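Local coordinates for protein phthiocerol synthesis polyketide synthase type I PpsC (Mycobacterium tuberculosis, PDB 7AHB) that takes part in phthiocerol synthesis as a modular polyketide synthase, its acyltransferase domain probably selecting extender units and loading them onto the acyl carrier protein, at residues P153-R158 with A256-Q261; A75-E80 with Q117-A122; S164-P169 with Q248-S253; P266-T271 with I304-A309. All coordinates share one frame; numbering follows the deposited sequence.

Four contacts are spread along the acyltransferase domain. Interaction 2 comes first, closing a short, largely helical excursion without strands by laying helix 72-89 against helix 106-126. The chain then enters helix 153-167, where interaction 1 opens near the start and interaction 3 near the end. The antiparallel sheet is built next, and on the return helix 248-254 closes interaction 3 before the loop beyond it closes interaction 1; the smaller loop thus lies wholly within the larger, and none cross. Interaction 4 follows in series, setting helix 300-308 on edge strand 267-269 of the parallel sheet. Interactions 1 and 3 fasten the chain where it leaves and rejoins the large subdomain.

Interaction 1: P153-R158 with A256-Q261; sequences PAQGLR and ADLTPQ. With NA (sodium ion), chain O.
The carbonyl oxygen of Thr259 serves two partners: Gln155 NE2 donates to Thr259 O at 3.0 Å, and a sodium ion binds the same Thr259 O at 2.8 Å. The hydrogen bond is fairly straight (158°), and the acceptor lies nearly in the amide plane of Gln155. Seen from the acceptor, however, the donor stands well above the carbonyl plane, 67° out of it. Gln155 NE2 also gives a bond to a water at 2.6 Å, and that water takes a second one from Thr259 N at 3.0 Å, so a single amide nitrogen reads both the carbonyl and, through the water, the N-H of one residue. Glutamine suits the place because its long chain, extended beyond CG (chi2 176°), spans the gap from helix to loop, while its other amide atom, OE1, accepts from the backbone of Thr152 and so settles which way the amide is turned. In the acyltransferase fold, helix 153-167 belongs to the large alpha/beta subdomain, and the loop 256-261 carries the chain back to that subdomain's sheet after the small ferredoxin-like one; this contact fixes the returning loop to the helix. Beside the polar bonds lies an apolar patch, where Leu258 CD1 rests against Gln155 CG at 3.7 Å and covers the aliphatic part of the glutamine. Thr259 turns its own hydroxyl back along the loop, OG1 donating to Asp257 O at 3.2 Å. Gln261 is the other protein residue at the sodium, and about a turn further along the helix Arg158 adds a bond to the carbonyl of Glu254.

Interaction 2: A75-E80 with Q117-A122; sequences AAAIAE and QLALTA
Ala77 lays its methyl group over the backbone of Ala119, with Ala77 CB 3.6 Å from Ala119 CA, and the same methyl touches the next turn of that helix, where Ala77 CB meets Ala122 CB at 3.8 Å. One methyl therefore bridges two residues a turn apart. The two segments run roughly antiparallel, at 145°, and their axes approach to 8.3 Å, a spacing that depends on alanine at all three positions: each CB points into the interface, and the backbones come so close that Ala77 CA and Ala119 CA are 5.0 Å apart. Ile78 supplies the bulk beside this thin seam. With CG1 lying beside the backbone N (chi1 -66°), its CD1 reaches across to Ala119 CB at 3.6 Å, so that the Ala119 methyl is touched by both Ala77 and Ile78. Across the seam the contact is entirely apolar. On another face of the second helix Thr121 OG1 donates to Gln117 O at 2.8 Å and joins Tyr53, on the central parallel sheet. Helix 106-126 is thus a middle layer: Leu118 and Thr121 pack on helix 141-147, whereas helix 72-89 lies outside it and passes Ile78 on to helix 93-98.

Interaction 3: S164-P169 with Q248-S253; sequences SRLMAP and QPAMRS
Leu166 lies between a flat charged group of its own helix and an apolar ridge of the other: its CD2 sits at the edge of the Arg165 guanidinium, in the plane of that group and 3.9 Å from Arg165 NH1, while CD1 reaches across to Met251. The methyl takes up part of the rim, where N-H groups point, yet NH1 still forms a salt bridge with Glu254, at the end of helix 248-254. The leucine is the residue that carries the contact. Its CG stands beside the backbone N (chi1 -64°), which sends the fork of methyls outward to the second helix; both methyls flank Ala250, and CD1 alone of the two reaches Met251. Leu166 CD1 meets Met251 CG at 3.6 Å and passes the sulfur, Met251 SD, at 3.8 Å; Leu166 CD2 is 3.9 Å from Ala250 CB. A small residue at 250 lets the fork settle close to the backbone, and Leu166 CD1 comes within 3.7 Å of Met251 N. Methionine suits the neighbouring place because its flexible chain can fold: bent at chi2 (-80°) and again at chi3, it turns its flank to the leucine and also packs on Val162, Trp290 and Met294. The contact joins the closing turn of helix 153-167, just before the chain passes into the small subdomain, to helix 248-254, which follows that subdomain. With no hydrogen bond across the two segments, the helices are joined here by dispersion and burial of carbon and sulfur, and the charge-based link is left to Arg165 at the margin.

Interaction 4: P266-T271 with I304-A309; sequences PIISTT and IAHAGA
Apolar contact is what joins the two segments, and Ile268 makes it. Its CD1 abuts the methyl of Ala307, with Ile268 CD1 to Ala307 CB at 3.8 Å, and comes nearly as close to the helix backbone, Ile268 CD1 to Ala307 CA being 4.1 Å. The isoleucine gets there by holding CG1 beside the backbone N (chi1 -63°) and extending from it (chi2 160°), so that the longer branch projects from the strand. A beta-branched residue suits a strand, and the short alanine opposite lets the helix come down close to it. His306, one residue earlier, is a looser neighbour: Ile268 CD1 approaches its imidazole obliquely, 4.3 Å from His306 ND1. His306 also packs on Ile277, with a thiocyanate ion close by. In the alpha/beta core of the domain, strand 267-269 is an edge strand of the parallel sheet, beside strand 133-136, and helix 300-308 lies on the path to the parallel strand 313-316, within a beta-alpha-beta crossover that skips two strands. No hydrogen bond crosses between the segments; polar bonds run within each or to other parts. Ser269 OG accepts from Thr271 N at 3.0 Å, forming an ST turn with a fairly straight bond (159°). Serine fits here because its short side chain can fold toward the backbone N-H two residues on. Glu141 gathers Ser269, Thr270 and Thr271 by hydrogen bonds, and Thr270 OG1 bonds to the carbonyl of Gly136, which opens a GxSxG sequence consistent with the nucleophile elbow of acyltransferases. On the helix side, Gly308 N donates to Ile304 O at 2.9 Å.

Interaction 1: P153-R158 with A256-Q261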
loop_
_atom_site.group_PDB
_atom_site.type_symbol
_atom_site.label_atom_id
_atom_site.label_comp_id
_atom_site.label_asym_id
_atom_site.label_seq_id
_atom_site.Cartn_x
_atom_site.Cartn_y
_atom_site.Cartn_z
ATOM N N PRO A 153 -13.165 -4.435 -8.692
ATOM C CA PRO A 153 -13.113 -4.630 -7.228
ATOM C C PRO A 153 -13.243 -6.091 -6.827
ATOM O O PRO A 153 -12.582 -6.545 -5.881
ATOM C CB PRO A 153 -14.290 -3.775 -6.718
ATOM C CG PRO A 153 -14.411 -2.678 -7.794
ATOM C CD PRO A 153 -14.110 -3.365 -9.085
ATOM N N ALA A 154 -14.119 -6.839 -7.497
ATOM C CA ALA A 154 -14.256 -8.258 -7.185
ATOM C C ALA A 154 -12.935 -8.993 -7.397
ATOM O O ALA A 154 -12.539 -9.834 -6.582
ATOM C CB ALA A 154 -15.357 -8.881 -8.042
ATOM N N GLN A 155 -12.235 -8.679 -8.482
ATOM C CA GLN A 155 -10.962 -9.329 -8.758
ATOM C C GLN A 155 -9.912 -8.930 -7.732
ATOM O O GLN A 155 -9.072 -9.751 -7.348
ATOM C CB GLN A 155 -10.486 -8.972 -10.167
ATOM C CG GLN A 155 -11.229 -9.707 -11.282
ATOM C CD GLN A 155 -10.803 -9.270 -12.657
ATOM O OE1 GLN A 155 -10.498 -8.092 -12.880
ATOM N NE2 GLN A 155 -10.807 -10.208 -13.605
ATOM N N GLY A 156 -9.942 -7.675 -7.283
ATOM C CA GLY A 156 -9.024 -7.257 -6.236
ATOM C C GLY A 156 -9.210 -8.028 -4.946
ATOM O O GLY A 156 -8.226 -8.406 -4.284
ATOM N N LEU A 157 -10.473 -8.241 -4.545
ATOM C CA LEU A 157 -10.725 -9.061 -3.367
ATOM C C LEU A 157 -10.206 -10.480 -3.578
ATOM O O LEU A 157 -9.603 -11.080 -2.676
ATOM C CB LEU A 157 -12.216 -9.085 -3.038
ATOM C CG LEU A 157 -12.958 -7.778 -2.897
ATOM C CD1 LEU A 157 -14.345 -8.008 -2.280
ATOM C CD2 LEU A 157 -12.193 -6.770 -2.141
ATOM N N ARG A 158 -10.446 -11.034 -4.769
ATOM C CA ARG A 158 -10.028 -12.396 -5.068
ATOM C C ARG A 158 -8.524 -12.550 -4.911
ATOM O O ARG A 158 -8.057 -13.469 -4.229
ATOM C CB ARG A 158 -10.477 -12.774 -6.484
ATOM C CG ARG A 158 -9.920 -14.093 -6.991
ATOM C CD ARG A 158 -10.354 -15.229 -6.146
ATOM N NE ARG A 158 -9.868 -16.521 -6.632
ATOM C CZ ARG A 158 -9.987 -17.666 -5.958
ATOM N NH1 ARG A 158 -10.587 -17.678 -4.785
ATOM N NH2 ARG A 158 -9.504 -18.801 -6.457
ATOM N N ALA A 256 -5.427 -18.799 -11.738
ATOM C CA ALA A 256 -5.278 -19.125 -13.154
ATOM C C ALA A 256 -6.354 -18.455 -13.998
ATOM O O ALA A 256 -6.087 -18.015 -15.118
ATOM C CB ALA A 256 -5.334 -20.643 -13.355
ATOM N N ASP A 257 -7.569 -18.362 -13.472
ATOM C CA ASP A 257 -8.713 -17.846 -14.210
ATOM C C ASP A 257 -8.823 -16.335 -14.140
ATOM O O ASP A 257 -9.732 -15.775 -14.761
ATOM C CB ASP A 257 -10.006 -18.462 -13.682
ATOM C CG ASP A 257 -10.092 -19.949 -13.958
ATOM O OD1 ASP A 257 -9.439 -20.425 -14.911
ATOM O OD2 ASP A 257 -10.815 -20.633 -13.211
ATOM N N LEU A 258 -7.918 -15.672 -13.420
ATOM C CA LEU A 258 -7.942 -14.217 -13.340
ATOM C C LEU A 258 -7.645 -13.618 -14.718
ATOM O O LEU A 258 -6.583 -13.862 -15.305
ATOM C CB LEU A 258 -6.926 -13.723 -12.323
ATOM C CG LEU A 258 -6.932 -12.222 -12.037
ATOM C CD1 LEU A 258 -8.202 -11.808 -11.310
ATOM C CD2 LEU A 258 -5.704 -11.819 -11.242
ATOM N N THR A 259 -8.565 -12.808 -15.221
ATOM C CA THR A 259 -8.445 -12.189 -16.541
ATOM C C THR A 259 -8.497 -10.678 -16.367
ATOM O O THR A 259 -9.587 -10.078 -16.320
ATOM C CB THR A 259 -9.550 -12.693 -17.468
ATOM O OG1 THR A 259 -9.498 -14.121 -17.517
ATOM C CG2 THR A 259 -9.367 -12.141 -18.882
ATOM N N PRO A 260 -7.353 -10.023 -16.261
ATOM C CA PRO A 260 -7.328 -8.567 -16.086
ATOM C C PRO A 260 -7.554 -7.867 -17.421
ATOM O O PRO A 260 -7.730 -8.512 -18.445
ATOM C CB PRO A 260 -5.921 -8.316 -15.557
ATOM C CG PRO A 260 -5.114 -9.338 -16.271
ATOM C CD PRO A 260 -5.992 -10.580 -16.391
ATOM N N GLN A 261 -7.525 -6.538 -17.386
ATOM C CA GLN A 261 -7.657 -5.670 -18.546
ATOM C C GLN A 261 -6.520 -4.659 -18.517
ATOM O O GLN A 261 -5.923 -4.414 -17.465
ATOM C CB GLN A 261 -9.014 -4.945 -18.561
ATOM C CG GLN A 261 -10.193 -5.864 -18.803
ATOM C CD GLN A 261 -10.091 -6.580 -20.130
ATOM O OE1 GLN A 261 -9.590 -6.019 -21.098
ATOM N NE2 GLN A 261 -10.588 -7.802 -20.195
HETATM NA NA NA O . -11.598 -9.082 -18.001
HETATM O O HOH W 1 -11.155 -12.797 -13.783
#

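Interaction 2: A75-E80 with Q117-A122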
loop_
_atom_site.group_PDB
_atom_site.type_symbol
_atom_site.label_atom_id
_atom_site.label_comp_id
_atom_site.label_asym_id
_atom_site.label_seq_id
_atom_site.Cartn_x
_atom_site.Cartn_y
_atom_site.Cartn_z
ATOM N N ALA A 75 -19.879 5.246 2.620
ATOM C CA ALA A 75 -20.855 4.218 2.990
ATOM C C ALA A 75 -21.345 3.439 1.777
ATOM O O ALA A 75 -21.572 2.228 1.868
ATOM C CB ALA A 75 -22.045 4.853 3.709
ATOM N N ALA A 76 -21.496 4.107 0.625
ATOM C CA ALA A 76 -21.926 3.404 -0.578
ATOM C C ALA A 76 -20.884 2.381 -1.003
ATOM O O ALA A 76 -21.220 1.243 -1.344
ATOM C CB ALA A 76 -22.193 4.402 -1.710
ATOM N N ALA A 77 -19.613 2.770 -0.984
ATOM C CA ALA A 77 -18.546 1.850 -1.371
ATOM C C ALA A 77 -18.507 0.635 -0.443
ATOM O O ALA A 77 -18.454 -0.518 -0.895
ATOM C CB ALA A 77 -17.197 2.584 -1.376
ATOM N N ILE A 78 -18.543 0.876 0.863
ATOM C CA ILE A 78 -18.564 -0.229 1.822
ATOM C C ILE A 78 -19.761 -1.134 1.553
ATOM O O ILE A 78 -19.631 -2.366 1.483
ATOM C CB ILE A 78 -18.584 0.311 3.262
ATOM C CG1 ILE A 78 -17.278 1.042 3.577
ATOM C CG2 ILE A 78 -18.856 -0.823 4.259
ATOM C CD1 ILE A 78 -16.016 0.192 3.483
ATOM N N ALA A 79 -20.942 -0.526 1.382
ATOM C CA ALA A 79 -22.145 -1.292 1.058
ATOM C C ALA A 79 -21.975 -2.117 -0.214
ATOM O O ALA A 79 -22.393 -3.282 -0.265
ATOM C CB ALA A 79 -23.338 -0.351 0.918
ATOM N N GLU A 80 -21.343 -1.531 -1.251
ATOM C CA GLU A 80 -21.215 -2.224 -2.531
ATOM C C GLU A 80 -20.226 -3.381 -2.442
ATOM O O GLU A 80 -20.420 -4.428 -3.073
ATOM C CB GLU A 80 -20.795 -1.225 -3.615
ATOM C CG GLU A 80 -21.955 -0.344 -4.047
ATOM C CD GLU A 80 -21.524 1.068 -4.524
ATOM O OE1 GLU A 80 -22.415 1.961 -4.566
ATOM O OE2 GLU A 80 -20.335 1.300 -4.868
ATOM N N GLN A 117 -9.230 0.898 1.330
ATOM C CA GLN A 117 -8.547 1.655 0.271
ATOM C C GLN A 117 -9.510 2.036 -0.854
ATOM O O GLN A 117 -9.521 3.180 -1.331
ATOM C CB GLN A 117 -7.383 0.843 -0.297
ATOM C CG GLN A 117 -6.148 0.814 0.630
ATOM C CD GLN A 117 -5.142 -0.210 0.212
ATOM O OE1 GLN A 117 -5.486 -1.252 -0.343
ATOM N NE2 GLN A 117 -3.880 0.060 0.513
ATOM N N LEU A 118 -10.305 1.077 -1.312
ATOM C CA LEU A 118 -11.278 1.376 -2.363
ATOM C C LEU A 118 -12.373 2.317 -1.872
ATOM O O LEU A 118 -12.769 3.239 -2.590
ATOM C CB LEU A 118 -11.881 0.081 -2.883
ATOM C CG LEU A 118 -10.873 -0.890 -3.445
ATOM C CD1 LEU A 118 -11.518 -2.204 -3.770
ATOM C CD2 LEU A 118 -10.189 -0.289 -4.693
ATOM N N ALA A 119 -12.866 2.125 -0.640
ATOM C CA ALA A 119 -13.897 3.025 -0.124
ATOM C C ALA A 119 -13.347 4.436 0.080
ATOM O O ALA A 119 -14.048 5.429 -0.140
ATOM C CB ALA A 119 -14.491 2.481 1.195
ATOM N N LEU A 120 -12.093 4.553 0.517
ATOM C CA LEU A 120 -11.521 5.883 0.698
ATOM C C LEU A 120 -11.276 6.564 -0.651
ATOM O O LEU A 120 -11.336 7.791 -0.744
ATOM C CB LEU A 120 -10.207 5.803 1.501
ATOM C CG LEU A 120 -10.375 5.506 3.002
ATOM C CD1 LEU A 120 -9.006 5.201 3.639
ATOM C CD2 LEU A 120 -11.035 6.693 3.706
ATOM N N THR A 121 -10.931 5.785 -1.677
ATOM C CA THR A 121 -10.830 6.335 -3.025
ATOM C C THR A 121 -12.171 6.891 -3.480
ATOM O O THR A 121 -12.222 7.954 -4.104
ATOM C CB THR A 121 -10.336 5.264 -3.990
ATOM O OG1 THR A 121 -9.029 4.771 -3.600
ATOM C CG2 THR A 121 -10.201 5.841 -5.426
ATOM N N ALA A 122 -13.268 6.219 -3.102
ATOM C CA ALA A 122 -14.612 6.712 -3.403
ATOM C C ALA A 122 -14.886 8.014 -2.675
ATOM O O ALA A 122 -15.534 8.922 -3.219
ATOM C CB ALA A 122 -15.648 5.666 -3.012
#

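Interaction 3: S164-P169 with Q248-S253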
loop_
_atom_site.group_PDB
_atom_site.type_symbol
_atom_site.label_atom_id
_atom_site.label_comp_id
_atom_site.label_asym_id
_atom_site.label_seq_id
_atom_site.Cartn_x
_atom_site.Cartn_y
_atom_site.Cartn_z
ATOM N N SER A 164 -3.536 -13.859 0.720
ATOM C CA SER A 164 -3.525 -13.804 2.183
ATOM C C SER A 164 -3.769 -15.174 2.802
ATOM O O SER A 164 -3.206 -15.483 3.859
ATOM C CB SER A 164 -4.550 -12.790 2.696
ATOM O OG SER A 164 -5.866 -13.178 2.431
ATOM N N ARG A 165 -4.593 -16.010 2.174
ATOM C CA ARG A 165 -4.779 -17.361 2.694
ATOM C C ARG A 165 -3.506 -18.187 2.560
ATOM O O ARG A 165 -3.203 -19.018 3.430
ATOM C CB ARG A 165 -5.923 -18.062 1.972
ATOM C CG ARG A 165 -6.230 -19.429 2.555
ATOM C CD ARG A 165 -6.350 -20.496 1.468
ATOM N NE ARG A 165 -7.362 -20.151 0.475
ATOM C CZ ARG A 165 -7.118 -19.931 -0.816
ATOM N NH1 ARG A 165 -5.883 -20.016 -1.294
ATOM N NH2 ARG A 165 -8.128 -19.605 -1.629
ATOM N N LEU A 166 -2.779 -18.004 1.455
ATOM C CA LEU A 166 -1.509 -18.689 1.268
ATOM C C LEU A 166 -0.452 -18.237 2.273
ATOM O O LEU A 166 0.389 -19.037 2.671
ATOM C CB LEU A 166 -1.002 -18.468 -0.162
ATOM C CG LEU A 166 -1.901 -19.059 -1.260
ATOM C CD1 LEU A 166 -1.354 -18.793 -2.637
ATOM C CD2 LEU A 166 -2.038 -20.571 -1.045
ATOM N N MET A 167 -0.452 -16.973 2.661
ATOM C CA MET A 167 0.517 -16.463 3.607
ATOM C C MET A 167 0.144 -16.729 5.050
ATOM O O MET A 167 1.045 -16.781 5.889
ATOM C CB MET A 167 0.693 -14.958 3.376
ATOM C CG MET A 167 1.324 -14.614 2.020
ATOM S SD MET A 167 1.318 -12.848 1.624
ATOM C CE MET A 167 2.411 -12.252 2.905
ATOM N N ALA A 168 -1.130 -16.925 5.348
ATOM C CA ALA A 168 -1.547 -17.080 6.738
ATOM C C ALA A 168 -0.814 -18.180 7.486
ATOM O O ALA A 168 -0.441 -17.950 8.651
ATOM C CB ALA A 168 -3.054 -17.329 6.778
ATOM N N PRO A 169 -0.598 -19.373 6.923
ATOM C CA PRO A 169 0.092 -20.421 7.697
ATOM C C PRO A 169 1.496 -20.029 8.123
ATOM O O PRO A 169 2.031 -20.632 9.060
ATOM C CB PRO A 169 0.104 -21.622 6.739
ATOM C CG PRO A 169 -1.021 -21.356 5.775
ATOM C CD PRO A 169 -1.053 -19.854 5.604
ATOM N N GLN A 248 4.409 -19.229 -4.817
ATOM C CA GLN A 248 4.113 -18.754 -6.163
ATOM C C GLN A 248 3.367 -19.783 -6.996
ATOM O O GLN A 248 2.423 -19.411 -7.709
ATOM C CB GLN A 248 5.406 -18.322 -6.852
ATOM C CG GLN A 248 6.064 -17.100 -6.208
ATOM C CD GLN A 248 7.315 -16.658 -6.948
ATOM O OE1 GLN A 248 8.235 -17.453 -7.186
ATOM N NE2 GLN A 248 7.353 -15.382 -7.321
ATOM N N PRO A 249 3.707 -21.071 -6.920
ATOM C CA PRO A 249 2.934 -22.042 -7.718
ATOM C C PRO A 249 1.469 -22.075 -7.350
ATOM O O PRO A 249 0.607 -22.153 -8.236
ATOM C CB PRO A 249 3.624 -23.379 -7.429
ATOM C CG PRO A 249 5.052 -22.979 -7.001
ATOM C CD PRO A 249 4.871 -21.688 -6.247
ATOM N N ALA A 250 1.155 -22.005 -6.057
ATOM C CA ALA A 250 -0.246 -22.016 -5.649
ATOM C C ALA A 250 -0.940 -20.744 -6.093
ATOM O O ALA A 250 -2.101 -20.786 -6.509
ATOM C CB ALA A 250 -0.371 -22.185 -4.136
ATOM N N MET A 251 -0.240 -19.607 -6.025
ATOM C CA MET A 251 -0.787 -18.361 -6.566
ATOM C C MET A 251 -1.175 -18.514 -8.035
ATOM O O MET A 251 -2.282 -18.147 -8.435
ATOM C CB MET A 251 0.218 -17.216 -6.427
ATOM C CG MET A 251 0.337 -16.668 -5.046
ATOM S SD MET A 251 -0.987 -15.538 -4.643
ATOM C CE MET A 251 -0.534 -14.104 -5.585
ATOM N N ARG A 252 -0.262 -19.027 -8.859
ATOM C CA ARG A 252 -0.535 -19.150 -10.289
ATOM C C ARG A 252 -1.653 -20.140 -10.559
ATOM O O ARG A 252 -2.445 -19.930 -11.482
ATOM C CB ARG A 252 0.755 -19.533 -11.018
ATOM C CG ARG A 252 1.724 -18.363 -11.036
ATOM C CD ARG A 252 3.155 -18.692 -11.340
ATOM N NE ARG A 252 3.937 -17.445 -11.206
ATOM C CZ ARG A 252 5.220 -17.365 -10.832
ATOM N NH1 ARG A 252 5.906 -18.476 -10.540
ATOM N NH2 ARG A 252 5.814 -16.171 -10.745
ATOM N N SER A 253 -1.785 -21.168 -9.720
ATOM C CA SER A 253 -2.873 -22.127 -9.884
ATOM C C SER A 253 -4.209 -21.523 -9.478
ATOM O O SER A 253 -5.183 -21.564 -10.241
ATOM C CB SER A 253 -2.580 -23.384 -9.058
ATOM O OG SER A 253 -3.575 -24.353 -9.236
#

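Interaction 4: P266-T271 with I304-A309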
loop_
_atom_site.group_PDB
_atom_site.type_symbol
_atom_site.label_atom_id
_atom_site.label_comp_id
_atom_site.label_asym_id
_atom_site.label_seq_id
_atom_site.Cartn_x
_atom_site.Cartn_y
_atom_site.Cartn_z
ATOM N N PRO A 266 -2.628 5.618 -15.830
ATOM C CA PRO A 266 -1.234 5.171 -15.672
ATOM C C PRO A 266 -1.061 4.551 -14.296
ATOM O O PRO A 266 -1.437 5.133 -13.277
ATOM C CB PRO A 266 -0.425 6.464 -15.823
ATOM C CG PRO A 266 -1.257 7.259 -16.807
ATOM C CD PRO A 266 -2.699 6.991 -16.342
ATOM N N ILE A 267 -0.478 3.358 -14.263
ATOM C CA ILE A 267 -0.086 2.728 -13.005
ATOM C C ILE A 267 1.420 2.475 -13.077
ATOM O O ILE A 267 1.897 1.798 -13.997
ATOM C CB ILE A 267 -0.870 1.429 -12.723
ATOM C CG1 ILE A 267 -0.172 0.626 -11.636
ATOM C CG2 ILE A 267 -1.049 0.614 -13.997
ATOM C CD1 ILE A 267 -1.089 -0.414 -10.985
ATOM N N ILE A 268 2.161 3.042 -12.129
ATOM C CA ILE A 268 3.596 2.828 -11.990
ATOM C C ILE A 268 3.778 1.663 -11.028
ATOM O O ILE A 268 3.525 1.786 -9.825
ATOM C CB ILE A 268 4.285 4.097 -11.483
ATOM C CG1 ILE A 268 4.107 5.235 -12.508
ATOM C CG2 ILE A 268 5.790 3.845 -11.247
ATOM C CD1 ILE A 268 4.320 6.593 -11.932
ATOM N N SER A 269 4.179 0.516 -11.560
ATOM C CA SER A 269 4.304 -0.693 -10.762
ATOM C C SER A 269 5.588 -0.656 -9.927
ATOM O O SER A 269 6.655 -0.259 -10.408
ATOM C CB SER A 269 4.320 -1.923 -11.667
ATOM O OG SER A 269 4.576 -3.118 -10.903
ATOM N N THR A 270 5.478 -1.037 -8.667
ATOM C CA THR A 270 6.645 -1.182 -7.804
ATOM C C THR A 270 7.180 -2.613 -7.822
ATOM O O THR A 270 8.122 -2.944 -7.082
ATOM C CB THR A 270 6.297 -0.741 -6.391
ATOM O OG1 THR A 270 5.218 -1.554 -5.895
ATOM C CG2 THR A 270 5.923 0.748 -6.371
ATOM N N THR A 271 6.613 -3.458 -8.683
ATOM C CA THR A 271 6.950 -4.871 -8.706
ATOM C C THR A 271 8.214 -5.132 -9.499
ATOM O O THR A 271 8.961 -6.066 -9.176
ATOM C CB THR A 271 5.780 -5.665 -9.292
ATOM O OG1 THR A 271 4.688 -5.660 -8.354
ATOM C CG2 THR A 271 6.200 -7.097 -9.606
ATOM N N ILE A 304 8.094 6.613 -6.932
ATOM C CA ILE A 304 7.777 7.981 -6.527
ATOM C C ILE A 304 8.619 8.977 -7.322
ATOM O O ILE A 304 8.118 9.990 -7.817
ATOM C CB ILE A 304 7.973 8.155 -5.008
ATOM C CG1 ILE A 304 6.907 7.354 -4.227
ATOM C CG2 ILE A 304 7.931 9.633 -4.634
ATOM C CD1 ILE A 304 5.492 7.845 -4.441
ATOM N N ALA A 305 9.918 8.712 -7.434
ATOM C CA ALA A 305 10.797 9.586 -8.205
ATOM C C ALA A 305 10.270 9.766 -9.626
ATOM O O ALA A 305 10.183 10.888 -10.138
ATOM C CB ALA A 305 12.222 9.012 -8.214
ATOM N N HIS A 306 9.918 8.661 -10.278
ATOM C CA HIS A 306 9.377 8.740 -11.631
ATOM C C HIS A 306 8.144 9.629 -11.666
ATOM O O HIS A 306 8.004 10.479 -12.552
ATOM C CB HIS A 306 9.035 7.332 -12.143
ATOM C CG HIS A 306 8.904 7.244 -13.636
ATOM N ND1 HIS A 306 7.776 7.671 -14.314
ATOM C CD2 HIS A 306 9.761 6.790 -14.581
ATOM C CE1 HIS A 306 7.958 7.504 -15.613
ATOM N NE2 HIS A 306 9.155 6.977 -15.802
ATOM N N ALA A 307 7.260 9.458 -10.687
ATOM C CA ALA A 307 5.975 10.132 -10.666
ATOM C C ALA A 307 6.106 11.612 -10.361
ATOM O O ALA A 307 5.289 12.413 -10.830
ATOM C CB ALA A 307 5.056 9.479 -9.614
ATOM N N GLY A 308 7.101 11.995 -9.571
ATOM C CA GLY A 308 7.267 13.397 -9.244
ATOM C C GLY A 308 7.857 14.242 -10.369
ATOM O O GLY A 308 7.928 15.470 -10.244
ATOM N N ALA A 309 8.283 13.617 -11.462
ATOM C CA ALA A 309 8.758 14.400 -12.596
ATOM C C ALA A 309 7.693 15.398 -13.038
ATOM O O ALA A 309 7.981 16.580 -13.245
ATOM C CB ALA A 309 9.152 13.472 -13.746
#